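Local atomic coordinates of putative uncharacterized protein (Burkholderia ambifaria, PDB entry 3W20), a protein that is probably a metal- and 2-oxoglutarate-dependent dioxygenase of the double-stranded beta-helix fold that acts on N-substituted L-amino acids. Residues Y5-M10 with I38-V43; G106-R111 with E132-L137. All blocks are in the same frame, centred on the assembly; numbering follows the deposited sequence.

Contact 1. Residues Y5-M10 with I38-V43; sequences YPAQLM and IVMDIV
CG of Tyr-5 and CG1 of Ile-42 both stand anti to their own carbonyl carbons, and a further bend at chi2 of Ile-42 (-52°) lays its CD1 methyl on the tyrosine ring. The result is a CH-pi contact: CD1 of Ile-42 sits 3.5 Å from the centroid of the Tyr-5 ring, only 11° off the ring normal. The selenomethionine Met-40 turns at its last torsion and brings CE obliquely to Tyr-5 CD2, 3.8 Å away.

The backbones of 5-10 and 38-41 run as neighbouring antiparallel strands. Gln-8 and Val-39 form the hydrogen-bonded pair, with Gln-8 N to Val-39 O at 2.8 Å and Val-39 N to Gln-8 O at 3.0 Å; Asp-41 N reaches Pro-6 O at 2.9 Å. In the non-hydrogen-bonded pairs, Ala-7 with Met-40 and Leu-9 with Ile-38, the CA atoms come to within 4.3 and 4.5 Å. Leu-9 CG runs alongside Ile-38 CG1 at 4.0 Å, on the face that also bears Ala-7 and Met-40. Helix 23-31 packs here, its Ala-26 touching both Ile-38 and Met-40.

CB and OD2 of Asp-41 lie against Pro-6 CB, while OD1 is hydrogen-bonded to Gln-236 NE2 on strand 236-241, the next strand over. The chemistry is thus two-sided: a helix-covered apolar face, with Tyr-5 at the end beside Met-40 and Ile-42, and a mixed one where Val-39 packs on Gln-236 and Thr-238 and Asp-41 adds a side-chain hydrogen bond to the pairing with strand 236-241.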
loop_
_atom_site.group_PDB
_atom_site.type_symbol
_atom_site.label_atom_id
_atom_site.label_comp_id
_atom_site.label_asym_id
_atom_site.label_seq_id
_atom_site.Cartn_x
_atom_site.Cartn_y
_atom_site.Cartn_z
ATOM N N TYR A 5 -23.101 5.201 29.286
ATOM C CA TYR A 5 -22.607 4.021 29.887
ATOM C C TYR A 5 -21.866 4.410 31.154
ATOM O O TYR A 5 -21.306 5.499 31.199
ATOM C CB TYR A 5 -21.599 3.430 28.950
ATOM C CG TYR A 5 -22.047 3.181 27.571
ATOM C CD1 TYR A 5 -22.638 1.967 27.244
ATOM C CD2 TYR A 5 -21.815 4.128 26.533
ATOM C CE1 TYR A 5 -22.984 1.688 25.926
ATOM C CE2 TYR A 5 -22.177 3.856 25.231
ATOM C CZ TYR A 5 -22.761 2.636 24.945
ATOM O OH TYR A 5 -23.113 2.317 23.637
ATOM N N PRO A 6 -21.873 3.534 32.194
ATOM C CA PRO A 6 -21.043 3.718 33.380
ATOM C C PRO A 6 -19.580 3.977 32.945
ATOM O O PRO A 6 -19.044 3.195 32.137
ATOM C CB PRO A 6 -21.137 2.327 34.084
ATOM C CG PRO A 6 -22.456 1.752 33.638
ATOM C CD PRO A 6 -22.588 2.226 32.200
ATOM N N ALA A 7 -18.934 4.997 33.520
ATOM C CA ALA A 7 -17.537 5.351 33.156
ATOM C C ALA A 7 -16.730 5.694 34.410
ATOM O O ALA A 7 -17.261 6.314 35.382
ATOM C CB ALA A 7 -17.513 6.497 32.143
ATOM N N GLN A 8 -15.501 5.238 34.426
ATOM C CA GLN A 8 -14.546 5.738 35.459
ATOM C C GLN A 8 -13.514 6.603 34.761
ATOM O O GLN A 8 -12.842 6.163 33.786
ATOM C CB GLN A 8 -13.828 4.593 36.173
ATOM C CG GLN A 8 -14.748 3.612 36.974
ATOM C CD GLN A 8 -15.521 4.307 38.114
ATOM O OE1 GLN A 8 -14.932 5.046 38.900
ATOM N NE2 GLN A 8 -16.862 4.068 38.198
ATOM N N LEU A 9 -13.358 7.830 35.239
ATOM C CA LEU A 9 -12.434 8.737 34.556
ATOM C C LEU A 9 -11.180 8.927 35.431
ATOM O O LEU A 9 -11.269 9.363 36.588
ATOM C CB LEU A 9 -13.168 10.064 34.297
ATOM C CG LEU A 9 -12.528 11.184 33.488
ATOM C CD1 LEU A 9 -13.733 11.963 32.940
ATOM C CD2 LEU A 9 -11.637 12.103 34.334
HETATM N N MSE A 10 -9.985 8.620 34.899
HETATM C CA MSE A 10 -8.780 8.592 35.711
HETATM C C MSE A 10 -7.831 9.665 35.309
HETATM O O MSE A 10 -7.550 9.813 34.118
HETATM C CB MSE A 10 -8.026 7.267 35.577
HETATM C CG MSE A 10 -8.656 6.349 34.538
HETATM SE SE MSE A 10 -10.028 5.242 35.454
HETATM C CE MSE A 10 -8.488 4.563 36.318
ATOM N N ILE A 38 -10.037 6.530 30.526
ATOM C CA ILE A 38 -11.474 6.350 30.847
ATOM C C ILE A 38 -11.808 4.900 30.559
ATOM O O ILE A 38 -11.525 4.340 29.454
ATOM C CB ILE A 38 -12.368 7.267 30.039
ATOM C CG1 ILE A 38 -11.977 8.741 30.321
ATOM C CG2 ILE A 38 -13.859 7.125 30.508
ATOM C CD1 ILE A 38 -12.887 9.760 29.576
ATOM N N VAL A 39 -12.441 4.268 31.553
ATOM C CA VAL A 39 -12.900 2.888 31.368
ATOM C C VAL A 39 -14.421 2.823 31.426
ATOM O O VAL A 39 -15.022 3.302 32.400
ATOM C CB VAL A 39 -12.302 1.944 32.417
ATOM C CG1 VAL A 39 -12.862 0.534 32.148
ATOM C CG2 VAL A 39 -10.769 1.908 32.295
HETATM N N MSE A 40 -15.073 2.266 30.399
HETATM C CA MSE A 40 -16.538 2.346 30.268
HETATM C C MSE A 40 -17.156 0.947 30.116
HETATM O O MSE A 40 -16.617 0.089 29.463
HETATM C CB MSE A 40 -16.880 3.122 28.943
HETATM C CG MSE A 40 -16.109 4.445 28.880
HETATM SE SE MSE A 40 -16.694 5.422 27.248
HETATM C CE MSE A 40 -18.558 5.683 27.745
ATOM N N ASP A 41 -18.311 0.727 30.753
ATOM C CA ASP A 41 -19.006 -0.551 30.701
ATOM C C ASP A 41 -19.933 -0.525 29.503
ATOM O O ASP A 41 -21.004 0.038 29.531
ATOM C CB ASP A 41 -19.826 -0.748 31.981
ATOM C CG ASP A 41 -18.978 -0.940 33.196
ATOM O OD1 ASP A 41 -17.737 -0.854 33.136
ATOM O OD2 ASP A 41 -19.552 -1.192 34.266
ATOM N N ILE A 42 -19.489 -1.137 28.417
ATOM C CA ILE A 42 -20.176 -1.036 27.141
ATOM C C ILE A 42 -21.041 -2.257 26.893
ATOM O O ILE A 42 -22.224 -2.115 26.542
ATOM C CB ILE A 42 -19.161 -0.924 25.975
ATOM C CG1 ILE A 42 -18.287 0.349 26.141
ATOM C CG2 ILE A 42 -19.902 -0.937 24.643
ATOM C CD1 ILE A 42 -19.135 1.604 26.352
ATOM N N VAL A 43 -20.457 -3.433 27.018
ATOM C CA VAL A 43 -21.160 -4.630 26.524
ATOM C C VAL A 43 -21.620 -5.491 27.711
ATOM O O VAL A 43 -20.782 -5.868 28.571
ATOM C CB VAL A 43 -20.254 -5.516 25.673
ATOM C CG1 VAL A 43 -21.045 -6.750 25.170
ATOM C CG2 VAL A 43 -19.663 -4.742 24.502
#

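Contact 2. Residues G106-R111 with E132-L137; sequences GLRTTR and EVEFLL
Leu-107 and Arg-108 meet Glu-134, Leu-136 and Leu-137 in a buried contact between the C-terminal end of helix 87-107 and strand 133-134 with the chain that follows it, at the flank of the double-stranded beta-helix. Apolar packing fills one part of it and a salt bridge the other. The side chains of Leu-107 and Leu-137 pass antiparallel with their CB atoms 4.1 Å apart, and Leu-107 CD1 reaches Leu-136 CD1 at 3.8 Å. Leu-137 then extends CD1 to the start of Arg-108, 4.0 Å from its CB.

At the helix end the chain folds into a type I turn from Leu-107 to Thr-110. The carbonyl of Leu-107 accepts hydrogen bonds from both N and OG1 of Thr-110, and that same OG1 caps the following helix at Val-113 N. Asn-104 of helix 87-107 binds the second segment: ND2 to Phe-135 O and Glu-134 OE1, OD1 to Leu-137 N. Glu-132 and Val-133 meet Arg-102 and Ala-94 of the second subunit, so the strand also borders the dimer interface.

Arg-108 leaves the backbone with CG between N and the carbonyl carbon (chi1 79°) and bends at chi3. Its NH1 pairs with Asp-105. NH2 faces both Glu-134 oxygens at 3.2 Å, forming the salt bridge to OE2 and a weak hydrogen bond to OE1, with the carboxylate at the guanidinium edge and the two planes 45° apart.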
loop_
_atom_site.group_PDB
_atom_site.type_symbol
_atom_site.label_atom_id
_atom_site.label_comp_id
_atom_site.label_asym_id
_atom_site.label_seq_id
_atom_site.Cartn_x
_atom_site.Cartn_y
_atom_site.Cartn_z
ATOM N N GLY A 106 -15.325 -5.086 5.324
ATOM C CA GLY A 106 -15.848 -5.772 6.504
ATOM C C GLY A 106 -15.687 -5.022 7.830
ATOM O O GLY A 106 -16.675 -4.882 8.628
ATOM N N LEU A 107 -14.468 -4.492 8.107
ATOM C CA LEU A 107 -14.322 -3.834 9.451
ATOM C C LEU A 107 -15.233 -2.642 9.658
ATOM O O LEU A 107 -15.713 -2.398 10.751
ATOM C CB LEU A 107 -12.843 -3.370 9.667
ATOM C CG LEU A 107 -11.856 -4.514 9.778
ATOM C CD1 LEU A 107 -10.407 -3.981 9.745
ATOM C CD2 LEU A 107 -12.087 -5.378 11.044
ATOM N N ARG A 108 -15.522 -1.890 8.607
ATOM C CA ARG A 108 -16.330 -0.732 8.785
ATOM C C ARG A 108 -17.749 -1.089 9.187
ATOM O O ARG A 108 -18.409 -0.243 9.710
ATOM C CB ARG A 108 -16.368 0.134 7.529
ATOM C CG ARG A 108 -17.323 -0.400 6.463
ATOM C CD ARG A 108 -17.579 0.671 5.404
ATOM N NE ARG A 108 -16.350 1.432 5.214
ATOM C CZ ARG A 108 -15.288 1.020 4.505
ATOM N NH1 ARG A 108 -15.320 -0.137 3.858
ATOM N NH2 ARG A 108 -14.185 1.759 4.457
ATOM N N THR A 109 -18.160 -2.350 9.020
ATOM C CA THR A 109 -19.535 -2.764 9.399
ATOM C C THR A 109 -19.596 -3.327 10.818
ATOM O O THR A 109 -20.661 -3.667 11.309
ATOM C CB THR A 109 -20.136 -3.822 8.426
ATOM O OG1 THR A 109 -19.414 -5.065 8.518
ATOM C CG2 THR A 109 -20.078 -3.279 6.954
ATOM N N THR A 110 -18.433 -3.521 11.443
ATOM C CA THR A 110 -18.432 -4.127 12.754
ATOM C C THR A 110 -19.067 -3.243 13.803
ATOM O O THR A 110 -18.996 -2.018 13.719
ATOM C CB THR A 110 -17.020 -4.569 13.225
ATOM O OG1 THR A 110 -16.232 -3.422 13.475
ATOM C CG2 THR A 110 -16.330 -5.408 12.216
ATOM N N ARG A 111 -19.696 -3.853 14.813
ATOM C CA ARG A 111 -20.225 -3.080 15.908
ATOM C C ARG A 111 -19.176 -2.262 16.633
ATOM O O ARG A 111 -19.394 -1.084 17.019
ATOM C CB ARG A 111 -20.885 -3.989 16.893
ATOM C CG ARG A 111 -21.913 -3.161 17.575
ATOM C CD ARG A 111 -22.953 -4.054 18.147
ATOM N NE ARG A 111 -23.652 -3.305 19.194
ATOM C CZ ARG A 111 -24.534 -3.852 20.007
ATOM N NH1 ARG A 111 -24.777 -5.156 19.906
ATOM N NH2 ARG A 111 -25.116 -3.127 20.930
ATOM N N GLU A 132 -7.052 9.043 -2.300
ATOM C CA GLU A 132 -6.833 8.653 -0.901
ATOM C C GLU A 132 -7.136 7.173 -0.567
ATOM O O GLU A 132 -8.164 6.618 -0.962
ATOM C CB GLU A 132 -7.501 9.615 0.073
ATOM C CG GLU A 132 -8.993 9.396 0.233
ATOM C CD GLU A 132 -9.721 10.677 0.579
ATOM O OE1 GLU A 132 -9.168 11.512 1.323
ATOM O OE2 GLU A 132 -10.852 10.847 0.093
ATOM N N VAL A 133 -6.201 6.543 0.140
ATOM C CA VAL A 133 -6.325 5.123 0.423
ATOM C C VAL A 133 -6.300 5.057 1.973
ATOM O O VAL A 133 -5.790 5.952 2.635
ATOM C CB VAL A 133 -5.215 4.308 -0.248
ATOM C CG1 VAL A 133 -5.095 4.678 -1.750
ATOM C CG2 VAL A 133 -3.911 4.414 0.483
ATOM N N GLU A 134 -6.896 4.019 2.494
ATOM C CA GLU A 134 -7.216 3.938 3.919
ATOM C C GLU A 134 -6.114 3.150 4.625
ATOM O O GLU A 134 -5.576 2.177 4.108
ATOM C CB GLU A 134 -8.532 3.198 4.127
ATOM C CG GLU A 134 -9.706 3.971 3.489
ATOM C CD GLU A 134 -11.025 3.235 3.680
ATOM O OE1 GLU A 134 -11.060 2.026 3.941
ATOM O OE2 GLU A 134 -12.050 3.928 3.585
ATOM N N PHE A 135 -5.841 3.610 5.846
ATOM C CA PHE A 135 -5.173 2.803 6.844
ATOM C C PHE A 135 -6.101 1.670 7.283
ATOM O O PHE A 135 -7.366 1.753 7.155
ATOM C CB PHE A 135 -4.898 3.686 8.035
ATOM C CG PHE A 135 -3.688 4.638 7.841
ATOM C CD1 PHE A 135 -2.489 4.429 8.517
ATOM C CD2 PHE A 135 -3.792 5.733 7.022
ATOM C CE1 PHE A 135 -1.398 5.305 8.314
ATOM C CE2 PHE A 135 -2.718 6.599 6.816
ATOM C CZ PHE A 135 -1.531 6.402 7.475
ATOM N N LEU A 136 -5.488 0.610 7.798
ATOM C CA LEU A 136 -6.239 -0.464 8.411
ATOM C C LEU A 136 -7.124 0.136 9.521
ATOM O O LEU A 136 -6.663 1.003 10.302
ATOM C CB LEU A 136 -5.251 -1.491 9.039
ATOM C CG LEU A 136 -5.920 -2.541 9.900
ATOM C CD1 LEU A 136 -6.699 -3.406 8.898
ATOM C CD2 LEU A 136 -4.915 -3.426 10.616
ATOM N N LEU A 137 -8.375 -0.359 9.683
ATOM C CA LEU A 137 -9.262 0.283 10.705
ATOM C C LEU A 137 -9.073 -0.171 12.152
ATOM O O LEU A 137 -9.223 0.636 13.092
ATOM C CB LEU A 137 -10.771 0.104 10.344
ATOM C CG LEU A 137 -11.303 1.198 9.449
ATOM C CD1 LEU A 137 -12.641 0.735 8.774
ATOM C CD2 LEU A 137 -11.606 2.461 10.328
#

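In the fold
Contacts 1 and 2 both reach the large mixed sheet, yet their centres lie 25 Å apart and they do not touch, although their nearest atoms are only about 6 Å from each other. Contact 1 pairs two strands within the sheet and is partly buried; contact 2 sets a helix end against a short strand and the chain that follows it, and is the more buried. Backbone hydrogen bonds and apolar side chains on one face carry the first, whereas leucine packing and one salt bridge carry the second. Neither touches the residues that bind 2-oxoglutarate: Val-39 is about 10 Å from Arg-255, Leu-136 about 8 Å from Arg-141, side chain to side chain.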